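Local coordinates for protein FACT complex subunit POB3 (Chaetomium thermophilum var. thermophilum, PDB 4KHB) that probably acts, as a subunit of the FACT histone chaperone, in reorganizing nucleosomes during transcription, replication and repair, here represented by its N-terminal part of PH-like domains, at residues V46-G51 with I65-S70; S70-L75 with K117-F122; C24-N29 with N92-N97. All blocks are in the same frame, centred on the assembly; numbering follows the deposited sequence.

Contact 1. Residues V46-G51 with I65-S70; sequences VSNIGG and ILQRTS
N48 and T69 grip each other through a pair of hydrogen bonds that use both ends of the N48 amide. ND2 of N48 donates to OG1 of T69 at 3.0 Å, with the hydroxyl close to the amide plane, while OD1 of N48 receives the backbone N of T69 at 2.9 Å on a lone pair in its carbonyl plane, the N-H pointing almost straight at it (165°). The same OD1 takes a second, weak and strongly bent bond from N of R68. The amide reaches these partners because CG stands anti to N48's own backbone N (chi1 -155°), which swings the side chain across to the turn after strand 61-66.

Backbone bonds continue the contact toward the sheet. N of G50 and, more weakly, N of G51 converge on O of L66, and N of L66 returns a bond to O of G51 at 2.7 Å. Two residues, G50 and G51, thus face the single L66: a classic beta bulge, set where the loop from strand 42-45 enters the antiparallel pairing of strands 51-56 and 61-66 in the PH-like domain. A weak bond from N of R68 to O of N48 and a CA-H...O contact from Q67 to that same oxygen, 3.2 Å from CA, add further links on the loop side of the bulge.

Van der Waals contacts fill the flanks. CB of L66 packs 3.7 Å from O of G51, and the aliphatic part of R68 runs past S47, its CG 3.4 Å from O of S47. CG2 of I49 meets CG2 of I65 at 4.3 Å, beside L44, which both isoleucines also touch.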
# COMPACT_ATOMS: atom_id res chain seq x y z
N VAL H 46 -2.34 -7.79 25.05
CA VAL H 46 -1.26 -8.70 24.69
C VAL H 46 -1.77 -10.04 24.15
O VAL H 46 -1.13 -10.68 23.32
CB VAL H 46 -0.30 -8.92 25.89
CG1 VAL H 46 -1.08 -9.42 27.11
CG2 VAL H 46 0.83 -9.87 25.54
N SER H 47 -2.96 -10.44 24.60
CA SER H 47 -3.55 -11.70 24.19
C SER H 47 -3.93 -11.73 22.70
O SER H 47 -4.07 -12.81 22.12
CB SER H 47 -4.76 -12.03 25.07
OG SER H 47 -5.77 -11.05 24.93
N ASN H 48 -4.09 -10.56 22.09
CA ASN H 48 -4.37 -10.50 20.65
C ASN H 48 -3.19 -9.99 19.82
O ASN H 48 -3.39 -9.43 18.74
CB ASN H 48 -5.62 -9.65 20.36
CG ASN H 48 -6.29 -10.02 19.05
OD1 ASN H 48 -5.99 -11.06 18.45
ND2 ASN H 48 -7.22 -9.19 18.60
N ILE H 49 -1.98 -10.16 20.33
CA ILE H 49 -0.79 -9.80 19.55
C ILE H 49 -0.14 -11.08 19.03
O ILE H 49 0.50 -11.82 19.78
CB ILE H 49 0.21 -8.96 20.38
CG1 ILE H 49 -0.42 -7.61 20.76
CG2 ILE H 49 1.49 -8.73 19.60
CD1 ILE H 49 0.48 -6.71 21.59
N GLY H 50 -0.30 -11.33 17.73
CA GLY H 50 0.16 -12.56 17.12
C GLY H 50 1.44 -12.44 16.31
O GLY H 50 2.15 -13.43 16.11
N GLY H 51 1.74 -11.23 15.84
CA GLY H 51 2.92 -11.01 15.03
C GLY H 51 3.18 -9.55 14.72
O GLY H 51 2.31 -8.70 14.93
N ILE H 65 1.22 -4.55 13.24
CA ILE H 65 0.87 -5.58 14.21
C ILE H 65 -0.24 -6.48 13.69
O ILE H 65 -1.31 -6.01 13.29
CB ILE H 65 0.46 -4.97 15.57
CG1 ILE H 65 1.64 -4.22 16.20
CG2 ILE H 65 0.01 -6.07 16.53
CD1 ILE H 65 1.28 -3.43 17.45
N LEU H 66 0.04 -7.78 13.71
CA LEU H 66 -0.90 -8.79 13.26
C LEU H 66 -1.60 -9.39 14.47
O LEU H 66 -0.96 -9.96 15.35
CB LEU H 66 -0.14 -9.88 12.48
CG LEU H 66 0.82 -9.32 11.42
CD1 LEU H 66 1.81 -10.36 10.94
CD2 LEU H 66 0.03 -8.75 10.25
N GLN H 67 -2.92 -9.24 14.50
CA GLN H 67 -3.74 -9.76 15.60
C GLN H 67 -3.89 -11.28 15.52
O GLN H 67 -3.71 -11.86 14.45
CB GLN H 67 -5.11 -9.07 15.61
CG GLN H 67 -5.08 -7.59 15.99
CD GLN H 67 -6.42 -6.90 15.77
OE1 GLN H 67 -7.42 -7.54 15.47
NE2 GLN H 67 -6.43 -5.58 15.91
N ARG H 68 -4.19 -11.92 16.65
CA ARG H 68 -4.47 -13.36 16.66
C ARG H 68 -5.77 -13.58 15.91
O ARG H 68 -5.91 -14.54 15.16
CB ARG H 68 -4.60 -13.89 18.08
CG ARG H 68 -3.37 -13.74 18.96
CD ARG H 68 -3.08 -15.04 19.69
NE ARG H 68 -1.87 -14.98 20.51
CZ ARG H 68 -0.81 -15.75 20.33
NH1 ARG H 68 -0.80 -16.66 19.36
NH2 ARG H 68 0.25 -15.63 21.13
N THR H 69 -6.73 -12.69 16.15
CA THR H 69 -7.92 -12.59 15.31
C THR H 69 -7.50 -11.89 14.02
O THR H 69 -6.38 -11.38 13.94
CB THR H 69 -9.04 -11.79 16.01
OG1 THR H 69 -8.61 -10.44 16.23
CG2 THR H 69 -9.40 -12.43 17.34
N SER H 70 -8.37 -11.84 13.02
CA SER H 70 -7.96 -11.26 11.74
C SER H 70 -7.96 -9.74 11.82
O SER H 70 -9.00 -9.12 12.06
CB SER H 70 -8.87 -11.75 10.61
OG SER H 70 -8.36 -11.36 9.35

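Contact 2. Residues S70-L75 with K117-F122; sequences SGVIQL and KAELTF
The hydroxyl of S70 makes the one hydrogen bond of this contact, donating from OG to the backbone O of K117 at 2.6 Å. The donor lies off the plane of that carbonyl, tilted by 31°. S70 holds OG anti to its own N (chi1 -171°), a setting that turns the oxygen to the K117-A118 peptide and brings it 3.3 Å from CA of A118.

Next to this bond the methyl of A118 points into the backbone of 70-75, its CB 3.4 Å from N of G71. CB of A118 also lies 4.2 Å from CG1 of V72. That methyl of V72 has a second neighbour in E119: the glutamate chain, extended beyond CG, crosses the valine at about a right angle and lays its CD 3.7 Å from CG1, with OE2 3.9 Å from CG2.

Outside this shell, the polar ends are held from the first domain. The carboxylate of E119 forms a salt bridge from OE1 to K64, on the strand next to V72, and K117 NZ bonds to O of R68. V72 itself also packs on L66 and P133. A glutamine in place of E119 would probably leave K64 without its charged mate at this junction.

Strand 72-78 belongs to the sheet of the N-terminal PH-like domain, whereas strand 119-124 belongs to a separate antiparallel sheet within the following SSRP1 family region. The contact is therefore a small interface between two successive domains, the residues leading into strand 72-78 meeting the turn between strands 112-115 and 119-124, as in a tandem arrangement of PH-like folds.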
# COMPACT_ATOMS: atom_id res chain seq x y z
N SER H 70 -8.37 -11.84 13.02
CA SER H 70 -7.96 -11.26 11.74
C SER H 70 -7.96 -9.74 11.82
O SER H 70 -9.00 -9.12 12.06
CB SER H 70 -8.87 -11.75 10.61
OG SER H 70 -8.36 -11.36 9.35
N GLY H 71 -6.79 -9.13 11.61
CA GLY H 71 -6.68 -7.68 11.62
C GLY H 71 -5.25 -7.16 11.63
O GLY H 71 -4.34 -7.85 12.09
N VAL H 72 -5.06 -5.95 11.13
CA VAL H 72 -3.75 -5.29 11.15
C VAL H 72 -3.79 -3.92 11.83
O VAL H 72 -4.71 -3.13 11.60
CB VAL H 72 -3.13 -5.17 9.74
CG1 VAL H 72 -2.68 -6.52 9.23
CG2 VAL H 72 -4.11 -4.53 8.77
N ILE H 73 -2.79 -3.65 12.66
CA ILE H 73 -2.63 -2.34 13.28
C ILE H 73 -1.35 -1.71 12.73
O ILE H 73 -0.27 -2.27 12.88
CB ILE H 73 -2.54 -2.44 14.82
CG1 ILE H 73 -3.79 -3.12 15.37
CG2 ILE H 73 -2.38 -1.06 15.44
CD1 ILE H 73 -5.08 -2.36 15.08
N GLN H 74 -1.49 -0.56 12.09
CA GLN H 74 -0.35 0.11 11.48
C GLN H 74 0.13 1.32 12.28
O GLN H 74 -0.61 2.28 12.48
CB GLN H 74 -0.70 0.53 10.04
CG GLN H 74 -0.77 -0.64 9.06
CD GLN H 74 -1.40 -0.26 7.74
OE1 GLN H 74 -2.56 -0.58 7.47
NE2 GLN H 74 -0.64 0.44 6.90
N LEU H 75 1.38 1.24 12.73
CA LEU H 75 2.02 2.34 13.44
C LEU H 75 3.27 2.80 12.69
O LEU H 75 4.30 2.11 12.73
CB LEU H 75 2.41 1.89 14.85
CG LEU H 75 1.30 1.35 15.76
CD1 LEU H 75 1.90 0.53 16.89
CD2 LEU H 75 0.47 2.48 16.33
N LYS H 117 -4.23 -14.19 6.12
CA LYS H 117 -5.14 -14.20 7.26
C LYS H 117 -5.90 -12.89 7.43
O LYS H 117 -7.10 -12.89 7.72
CB LYS H 117 -4.33 -14.51 8.52
CG LYS H 117 -5.13 -14.53 9.81
CD LYS H 117 -4.22 -14.98 10.95
CE LYS H 117 -4.95 -15.02 12.27
NZ LYS H 117 -4.07 -15.48 13.38
N ALA H 118 -5.21 -11.77 7.24
CA ALA H 118 -5.82 -10.46 7.46
C ALA H 118 -5.69 -9.53 6.25
O ALA H 118 -6.35 -8.49 6.20
CB ALA H 118 -5.23 -9.79 8.69
N GLU H 119 -4.85 -9.89 5.29
CA GLU H 119 -4.57 -9.00 4.17
C GLU H 119 -4.48 -9.73 2.83
O GLU H 119 -4.06 -10.89 2.77
CB GLU H 119 -3.25 -8.24 4.39
CG GLU H 119 -3.29 -7.22 5.51
CD GLU H 119 -2.00 -6.42 5.62
OE1 GLU H 119 -0.93 -7.03 5.80
OE2 GLU H 119 -2.07 -5.17 5.50
N LEU H 120 -4.85 -9.03 1.77
CA LEU H 120 -4.54 -9.46 0.42
C LEU H 120 -3.20 -8.84 0.03
O LEU H 120 -3.08 -7.61 -0.05
CB LEU H 120 -5.64 -9.04 -0.56
CG LEU H 120 -5.37 -9.29 -2.04
CD1 LEU H 120 -5.00 -10.74 -2.27
CD2 LEU H 120 -6.57 -8.92 -2.90
N THR H 121 -2.20 -9.68 -0.21
CA THR H 121 -0.85 -9.20 -0.50
C THR H 121 -0.51 -9.47 -1.96
O THR H 121 -0.79 -10.55 -2.48
CB THR H 121 0.19 -9.92 0.39
OG1 THR H 121 -0.08 -9.63 1.77
CG2 THR H 121 1.60 -9.46 0.05
N PHE H 122 0.09 -8.48 -2.62
CA PHE H 122 0.65 -8.69 -3.95
C PHE H 122 2.17 -8.78 -3.87
O PHE H 122 2.84 -7.78 -3.59
CB PHE H 122 0.21 -7.59 -4.92
CG PHE H 122 0.50 -7.90 -6.36
CD1 PHE H 122 -0.33 -8.76 -7.07
CD2 PHE H 122 1.59 -7.34 -7.00
CE1 PHE H 122 -0.07 -9.06 -8.39
CE2 PHE H 122 1.85 -7.62 -8.33
CZ PHE H 122 1.02 -8.49 -9.03

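Contact 3. Residues C24-N29 with N92-N97; sequences CRFAEN and NWYSTN
W93 and Y94, in the segment that follows helix 83-92, meet the end of strand 22-27 with two differently turned rings. This is the place in the N-terminal PH-like domain where the C-terminal helix, a hallmark of the PH fold, packs against the first of the domain's two sheets.

The indole turns one face to the backbone where the strand ends. C of A27 sits 3.3 Å above that face, offset toward the rim, and the E28 side chain crosses the ring at about a right angle, placing CG 3.5 Å from the centroid of the five-membered ring in a CH-pi contact. The carboxylate plane of E28 stands 69° from the indole, so the acid is turned steeply to the ring, with OE2 4.0 Å from NE1 of W93. At the ring's edge, CZ3 of W93 comes to 3.3 Å from O of F26 and 4.0 Å from CB of F26.

Y94 reaches the same turn edge-on. Its CG lies beside the backbone N and anti to the carbonyl carbon (chi1 -53°), which carries the phenol across to the strand at about a right angle to the F26 side chain. CD1 of F26 lies in the plane of the Y94 ring and the phenol OH in that of the F26 ring; CD1 of F26 and CE2 of Y94 are 4.0 Å apart. Beyond these, F26 packs on L86 and I89 of the helix, and F90 meets the tyrosine ring edge-to-face.

The polar end of this largely buried ring has a weak second partner in O of G30, but its main bond is to the strand: OH of Y94 donates to O of A27 at 2.8 Å, in the plane of that carbonyl.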
# COMPACT_ATOMS: atom_id res chain seq x y z
N CYS H 24 2.80 6.71 21.59
CA CYS H 24 2.69 5.26 21.62
C CYS H 24 3.41 4.66 22.82
O CYS H 24 4.63 4.81 22.95
CB CYS H 24 3.24 4.66 20.33
SG CYS H 24 2.88 2.91 20.09
N ARG H 25 2.67 3.99 23.69
CA ARG H 25 3.24 3.39 24.89
C ARG H 25 3.13 1.87 24.90
O ARG H 25 2.05 1.32 24.69
CB ARG H 25 2.60 3.97 26.15
CG ARG H 25 3.17 5.32 26.53
CD ARG H 25 2.14 6.34 26.98
NE ARG H 25 2.69 7.18 28.04
CZ ARG H 25 2.15 8.32 28.45
NH1 ARG H 25 1.06 8.79 27.86
NH2 ARG H 25 2.72 9.02 29.42
N PHE H 26 4.27 1.21 25.09
CA PHE H 26 4.29 -0.25 25.19
C PHE H 26 4.45 -0.69 26.65
O PHE H 26 5.28 -0.14 27.39
CB PHE H 26 5.41 -0.81 24.32
CG PHE H 26 5.17 -0.63 22.84
CD1 PHE H 26 4.43 -1.56 22.13
CD2 PHE H 26 5.70 0.47 22.17
CE1 PHE H 26 4.21 -1.40 20.77
CE2 PHE H 26 5.48 0.63 20.81
CZ PHE H 26 4.74 -0.30 20.11
N ALA H 27 3.65 -1.67 27.06
CA ALA H 27 3.74 -2.28 28.39
C ALA H 27 3.61 -3.79 28.26
O ALA H 27 3.30 -4.30 27.18
CB ALA H 27 2.67 -1.74 29.31
N GLU H 28 3.84 -4.50 29.36
CA GLU H 28 3.71 -5.95 29.40
C GLU H 28 2.34 -6.48 28.96
O GLU H 28 2.26 -7.55 28.36
CB GLU H 28 4.06 -6.48 30.79
CG GLU H 28 5.37 -7.27 30.85
CD GLU H 28 5.75 -7.69 32.26
OE1 GLU H 28 4.99 -7.38 33.20
OE2 GLU H 28 6.81 -8.32 32.42
N ASN H 29 1.28 -5.74 29.27
CA ASN H 29 -0.07 -6.23 29.00
C ASN H 29 -0.65 -5.80 27.65
O ASN H 29 -1.76 -6.19 27.29
CB ASN H 29 -1.03 -5.81 30.13
CG ASN H 29 -1.18 -4.31 30.25
OD1 ASN H 29 -0.21 -3.56 30.16
ND2 ASN H 29 -2.41 -3.86 30.45
N ASN H 92 10.45 -9.90 24.39
CA ASN H 92 10.37 -10.10 25.84
C ASN H 92 8.95 -10.08 26.40
O ASN H 92 8.64 -10.81 27.34
CB ASN H 92 11.25 -9.09 26.58
CG ASN H 92 12.73 -9.27 26.30
OD1 ASN H 92 13.16 -10.28 25.75
ND2 ASN H 92 13.52 -8.28 26.70
N TRP H 93 8.10 -9.22 25.84
CA TRP H 93 6.73 -9.06 26.32
C TRP H 93 5.68 -9.84 25.52
O TRP H 93 4.75 -10.40 26.10
CB TRP H 93 6.35 -7.58 26.37
CG TRP H 93 7.05 -6.81 27.45
CD1 TRP H 93 7.76 -7.32 28.50
CD2 TRP H 93 7.12 -5.38 27.59
NE1 TRP H 93 8.25 -6.31 29.29
CE2 TRP H 93 7.88 -5.10 28.75
CE3 TRP H 93 6.61 -4.31 26.85
CZ2 TRP H 93 8.14 -3.80 29.18
CZ3 TRP H 93 6.88 -3.01 27.29
CH2 TRP H 93 7.63 -2.77 28.44
N TYR H 94 5.83 -9.86 24.20
CA TYR H 94 4.76 -10.35 23.34
C TYR H 94 5.05 -11.71 22.70
O TYR H 94 4.24 -12.20 21.91
CB TYR H 94 4.43 -9.30 22.27
CG TYR H 94 4.13 -7.92 22.83
CD1 TYR H 94 3.57 -7.76 24.09
CD2 TYR H 94 4.43 -6.77 22.10
CE1 TYR H 94 3.30 -6.51 24.60
CE2 TYR H 94 4.17 -5.51 22.61
CZ TYR H 94 3.60 -5.39 23.86
OH TYR H 94 3.34 -4.14 24.38
N SER H 95 6.19 -12.30 23.05
CA SER H 95 6.60 -13.60 22.50
C SER H 95 6.58 -13.56 20.97
O SER H 95 6.17 -14.52 20.32
CB SER H 95 5.70 -14.73 23.02
OG SER H 95 5.75 -14.83 24.43
N THR H 96 7.05 -12.45 20.42
CA THR H 96 6.99 -12.24 18.98
C THR H 96 8.31 -11.69 18.42
O THR H 96 8.92 -10.80 19.02
CB THR H 96 5.87 -11.24 18.61
OG1 THR H 96 4.63 -11.68 19.17
CG2 THR H 96 5.73 -11.13 17.11
N ASN H 97 8.74 -12.23 17.29
CA ASN H 97 9.88 -11.68 16.57
C ASN H 97 9.42 -10.55 15.65
O ASN H 97 8.53 -10.75 14.82
CB ASN H 97 10.60 -12.78 15.77
CG ASN H 97 11.24 -13.83 16.67
OD1 ASN H 97 11.84 -13.50 17.70
ND2 ASN H 97 11.13 -15.09 16.28

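Contacts 1 and 3 both lie within the N-terminal PH-like domain, their centres 11 Å apart, whereas contact 2 joins that domain to the SSRP1 family region. Along the chain contact 1 is nested inside the loop closed by contact 3, and contact 2 opens as contact 1 closes, at the shared residue S70; contacts 2 and 3 alternate, with centres 19 Å apart. Strands 61-66 and 72-78, neighbours in one sheet, carry contact 1 into contact 2 through the I65 to I73 backbone pairing. V46 ties contact 1 to contact 3 by pairing with N29 and packing on Y94. Contact 1, with its bulge, thus lies between the end of the helix region and the domain junction.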